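Local coordinates for actibind (Aspergillus niger, PDB 3D3Z), which cleaves RNA as a T2-family ribonuclease, probably without strict base specificity but with a preference for adenylic acid, at residues E18-L30 and T117-D129. Numbering follows the deposited sequence.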
loop_
_atom_site.group_PDB
_atom_site.type_symbol
_atom_site.label_atom_id
_atom_site.label_comp_id
_atom_site.label_asym_id
_atom_site.label_seq_id
_atom_site.Cartn_x
_atom_site.Cartn_y
_atom_site.Cartn_z
ATOM N N GLU A 18 16.800 -1.310 -17.971
ATOM C CA GLU A 18 16.672 0.143 -18.008
ATOM C C GLU A 18 15.226 0.553 -17.741
ATOM O O GLU A 18 14.277 -0.130 -18.184
ATOM C CB GLU A 18 17.151 0.738 -19.334
ATOM C CG GLU A 18 18.682 0.974 -19.423
ATOM C CD GLU A 18 19.137 2.388 -18.960
ATOM O OE1 GLU A 18 18.455 3.020 -18.127
ATOM O OE2 GLU A 18 20.179 2.877 -19.451
ATOM N N ALA A 19 15.110 1.629 -16.969
ATOM C CA ALA A 19 13.849 2.261 -16.595
ATOM C C ALA A 19 13.093 2.667 -17.862
ATOM O O ALA A 19 13.642 3.336 -18.733
ATOM C CB ALA A 19 14.105 3.500 -15.743
ATOM N N SER A 20 11.835 2.289 -17.904
ATOM C CA SER A 20 10.964 2.594 -19.026
ATOM C C SER A 20 9.566 2.493 -18.528
ATOM O O SER A 20 9.331 2.168 -17.365
ATOM C CB SER A 20 11.147 1.596 -20.186
ATOM O OG SER A 20 10.599 0.330 -19.857
ATOM N N CYS A 21 8.616 2.724 -19.420
ATOM C CA CYS A 21 7.247 2.442 -19.073
ATOM C C CYS A 21 6.935 1.002 -18.673
ATOM O O CYS A 21 5.891 0.772 -18.037
ATOM C CB CYS A 21 6.287 2.928 -20.184
ATOM S SG CYS A 21 6.281 4.641 -20.327
ATOM N N CYS A 22 7.807 0.037 -19.031
ATOM C CA CYS A 22 7.599 -1.345 -18.693
ATOM C C CYS A 22 8.638 -1.891 -17.707
ATOM O O CYS A 22 8.834 -3.126 -17.608
ATOM C CB CYS A 22 7.550 -2.218 -19.950
ATOM S SG CYS A 22 5.979 -1.989 -20.887
ATOM N N PHE A 23 9.326 -0.977 -17.027
ATOM C CA PHE A 23 10.277 -1.376 -15.978
ATOM C C PHE A 23 10.368 -0.371 -14.824
ATOM O O PHE A 23 10.823 0.744 -15.016
ATOM C CB PHE A 23 11.677 -1.597 -16.570
ATOM C CG PHE A 23 12.580 -2.397 -15.659
ATOM C CD1 PHE A 23 12.257 -3.699 -15.335
ATOM C CD2 PHE A 23 13.706 -1.804 -15.071
ATOM C CE1 PHE A 23 13.078 -4.445 -14.476
ATOM C CE2 PHE A 23 14.518 -2.525 -14.184
ATOM C CZ PHE A 23 14.195 -3.853 -13.911
ATOM N N ASN A 24 9.942 -0.790 -13.635
ATOM C CA ASN A 24 9.984 0.047 -12.440
ATOM C C ASN A 24 11.408 0.155 -11.878
ATOM O O ASN A 24 11.994 -0.841 -11.427
ATOM C CB ASN A 24 8.981 -0.458 -11.365
ATOM C CG ASN A 24 7.524 -0.170 -11.730
ATOM O OD1 ASN A 24 7.041 0.971 -11.570
ATOM N ND2 ASN A 24 6.814 -1.201 -12.203
ATOM N N SER A 25 11.956 1.355 -11.991
ATOM C CA SER A 25 13.325 1.653 -11.636
ATOM C C SER A 25 13.491 3.141 -11.614
ATOM O O SER A 25 13.016 3.850 -12.529
ATOM C CB SER A 25 14.291 1.031 -12.649
ATOM O OG SER A 25 15.648 1.232 -12.299
ATOM N N PRO A 26 14.195 3.662 -10.585
ATOM C CA PRO A 26 14.902 2.944 -9.501
ATOM C C PRO A 26 13.960 2.380 -8.419
ATOM O O PRO A 26 14.351 1.525 -7.637
ATOM C CB PRO A 26 15.867 4.004 -8.937
ATOM C CG PRO A 26 15.248 5.309 -9.229
ATOM C CD PRO A 26 14.322 5.124 -10.470
ATOM N N GLY A 27 12.714 2.833 -8.426
ATOM C CA GLY A 27 11.693 2.339 -7.501
ATOM C C GLY A 27 11.116 0.989 -7.863
ATOM O O GLY A 27 9.949 0.882 -8.180
ATOM N N GLY A 28 11.934 -0.052 -7.756
ATOM C CA GLY A 28 11.552 -1.400 -8.129
ATOM C C GLY A 28 10.975 -2.244 -7.024
ATOM O O GLY A 28 10.472 -3.342 -7.285
ATOM N N SER A 29 11.055 -1.755 -5.783
ATOM C CA SER A 29 10.409 -2.400 -4.648
ATOM C C SER A 29 9.151 -1.602 -4.304
ATOM O O SER A 29 9.231 -0.436 -3.893
ATOM C CB SER A 29 11.349 -2.516 -3.417
ATOM O OG SER A 29 10.630 -3.097 -2.355
ATOM N N LEU A 30 8.002 -2.225 -4.517
ATOM C CA LEU A 30 6.717 -1.566 -4.319
ATOM C C LEU A 30 6.107 -2.081 -3.025
ATOM O O LEU A 30 5.856 -3.248 -2.901
ATOM C CB LEU A 30 5.748 -1.844 -5.490
ATOM C CG LEU A 30 5.868 -1.001 -6.759
ATOM C CD1 LEU A 30 5.300 0.392 -6.488
ATOM C CD2 LEU A 30 7.217 -0.885 -7.253
ATOM N N THR A 117 3.946 10.064 -7.366
ATOM C CA THR A 117 4.745 10.830 -8.332
ATOM C C THR A 117 6.109 10.222 -8.565
ATOM O O THR A 117 6.779 10.598 -9.555
ATOM C CB THR A 117 4.960 12.359 -7.953
ATOM O OG1 THR A 117 5.689 12.449 -6.747
ATOM C CG2 THR A 117 3.664 13.108 -7.810
ATOM N N CYS A 118 6.485 9.267 -7.703
ATOM C CA CYS A 118 7.770 8.588 -7.776
ATOM C C CYS A 118 7.706 7.218 -8.458
ATOM O O CYS A 118 8.719 6.524 -8.544
ATOM C CB CYS A 118 8.359 8.492 -6.337
ATOM S SG CYS A 118 8.816 10.083 -5.643
ATOM N N ILE A 119 6.526 6.808 -8.903
ATOM C CA ILE A 119 6.375 5.542 -9.626
ATOM C C ILE A 119 6.618 5.866 -11.131
ATOM O O ILE A 119 5.770 6.466 -11.825
ATOM C CB ILE A 119 5.017 4.935 -9.341
ATOM C CG1 ILE A 119 4.845 4.738 -7.824
ATOM C CG2 ILE A 119 4.832 3.604 -10.100
ATOM C CD1 ILE A 119 3.499 4.174 -7.397
ATOM N N ASN A 120 7.802 5.512 -11.618
ATOM C CA ASN A 120 8.193 5.936 -12.966
ATOM C C ASN A 120 7.268 5.421 -14.070
ATOM O O ASN A 120 7.086 6.103 -15.082
ATOM C CB ASN A 120 9.657 5.576 -13.253
ATOM C CG ASN A 120 9.839 4.109 -13.473
ATOM O OD1 ASN A 120 9.666 3.336 -12.555
ATOM N ND2 ASN A 120 10.107 3.709 -14.710
ATOM N N THR A 121 6.656 4.247 -13.880
ATOM C CA THR A 121 5.850 3.603 -14.915
ATOM C C THR A 121 4.394 4.167 -15.035
ATOM O O THR A 121 3.643 3.714 -15.898
ATOM C CB THR A 121 5.772 2.091 -14.707
ATOM O OG1 THR A 121 5.228 1.840 -13.401
ATOM C CG2 THR A 121 7.177 1.407 -14.857
ATOM N N ILE A 122 4.092 5.206 -14.246
ATOM C CA ILE A 122 2.753 5.828 -14.101
ATOM C C ILE A 122 2.637 7.129 -14.895
ATOM O O ILE A 122 1.586 7.721 -14.992
ATOM C CB ILE A 122 2.489 6.159 -12.576
ATOM C CG1 ILE A 122 2.436 4.858 -11.768
ATOM C CG2 ILE A 122 1.229 6.987 -12.360
ATOM C CD1 ILE A 122 1.653 4.929 -10.444
ATOM N N GLU A 123 3.754 7.603 -15.407
ATOM C CA GLU A 123 3.793 8.914 -16.014
ATOM C C GLU A 123 2.865 8.978 -17.256
ATOM O O GLU A 123 2.554 7.942 -17.874
ATOM C CB GLU A 123 5.247 9.300 -16.328
ATOM C CG GLU A 123 6.120 9.364 -15.061
ATOM C CD GLU A 123 7.605 9.362 -15.337
ATOM O OE1 GLU A 123 8.012 9.662 -16.483
ATOM O OE2 GLU A 123 8.378 9.057 -14.391
ATOM N N PRO A 124 2.348 10.176 -17.569
ATOM C CA PRO A 124 1.455 10.359 -18.715
ATOM C C PRO A 124 1.974 9.814 -20.069
ATOM O O PRO A 124 1.187 9.327 -20.873
ATOM C CB PRO A 124 1.262 11.880 -18.762
ATOM C CG PRO A 124 1.600 12.360 -17.414
ATOM C CD PRO A 124 2.573 11.432 -16.822
ATOM N N SER A 125 3.291 9.892 -20.260
ATOM C CA SER A 125 3.957 9.340 -21.426
ATOM C C SER A 125 3.857 7.824 -21.584
ATOM O O SER A 125 4.276 7.322 -22.611
ATOM C CB SER A 125 5.430 9.765 -21.404
ATOM O OG SER A 125 6.052 9.443 -20.157
ATOM N N CYS A 126 3.323 7.113 -20.567
ATOM C CA CYS A 126 3.074 5.662 -20.584
ATOM C C CYS A 126 1.636 5.322 -20.961
ATOM O O CYS A 126 1.211 4.158 -20.855
ATOM C CB CYS A 126 3.408 5.037 -19.213
ATOM S SG CYS A 126 5.148 5.342 -18.744
ATOM N N TYR A 127 0.878 6.350 -21.352
ATOM C CA TYR A 127 -0.524 6.197 -21.733
ATOM C C TYR A 127 -0.750 6.334 -23.261
ATOM O O TYR A 127 -0.125 7.164 -23.893
ATOM C CB TYR A 127 -1.373 7.275 -21.028
ATOM C CG TYR A 127 -1.627 6.899 -19.584
ATOM C CD1 TYR A 127 -0.621 7.038 -18.612
ATOM C CD2 TYR A 127 -2.805 6.296 -19.211
ATOM C CE1 TYR A 127 -0.838 6.661 -17.298
ATOM C CE2 TYR A 127 -3.036 5.921 -17.922
ATOM C CZ TYR A 127 -2.058 6.077 -16.952
ATOM O OH TYR A 127 -2.320 5.693 -15.654
ATOM N N THR A 128 -1.714 5.582 -23.771
ATOM C CA THR A 128 -2.367 5.920 -25.046
ATOM C C THR A 128 -3.601 6.760 -24.794
ATOM O O THR A 128 -4.364 6.495 -23.874
ATOM C CB THR A 128 -2.777 4.683 -25.814
ATOM O OG1 THR A 128 -1.599 3.913 -26.053
ATOM C CG2 THR A 128 -3.429 5.070 -27.142
ATOM N N ASP A 129 -3.780 7.811 -25.595
ATOM C CA ASP A 129 -4.928 8.669 -25.442
ATOM C C ASP A 129 -5.039 9.107 -23.973
ATOM O O ASP A 129 -6.104 9.039 -23.380
ATOM C CB ASP A 129 -6.206 7.935 -25.886
ATOM C CG ASP A 129 -6.234 7.664 -27.393
ATOM O OD1 ASP A 129 -5.271 8.063 -28.080
ATOM O OD2 ASP A 129 -7.180 7.010 -27.845
HETATM O O HOH W 1 8.392 2.775 -9.599
HETATM O O HOH W 2 10.607 4.266 -9.979
#
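The side-chain oxygen of Asn-24 is approached from two directions: Thr-121 OG1 donates to Asn-24 OD1 at 2.7 Å, and a water oxygen lies 3.0 Å from Asn-24 OD1 and can donate to it, though it has more acceptors in reach than protons. The threonine side chain stands at roughly a right angle to that of Asn-24. Its OG1 sits between its own backbone N and carbonyl carbon (chi1 58°), which turns the hydroxyl to the amide and leaves CG2 against Ser-20 O and Cys-21 O. The backbone N of Ala-209 donates to this same hydroxyl, which is consistent with its proton being committed to Asn-24.

Next door, Asn-120 reaches across to 23-25 and uses both ends of its amide on the backbone there. Asn-120 ND2 donates to Phe-23 O at 3.1 Å, nearly straight at 163° and close to the amide plane. Ser-25 N donates to Asn-120 OD1, also at 3.1 Å, but comes in from above the carbonyl plane. A second water accepts from Gly-27 N, at the centre of an inverse gamma turn, and its oxygen can donate to Asn-120 OD1 at 2.9 Å.

Within the type I turn 20-23, Cys-21 SG is joined to Cys-126 SG, at the end of the 3-10 segment 124-126. At the other end, Ile-119 CD1 meets Leu-30 CD1 at 4.3 Å, where the central sheet begins.

Two asparagine amides and a disulfide thus hold the loop after helix 104-116 to the lead-in of strand 29-35. Bonds at both ends fix the flip of Asn-120, while the threonine hydroxyl sets where the oxygen of Asn-24 points.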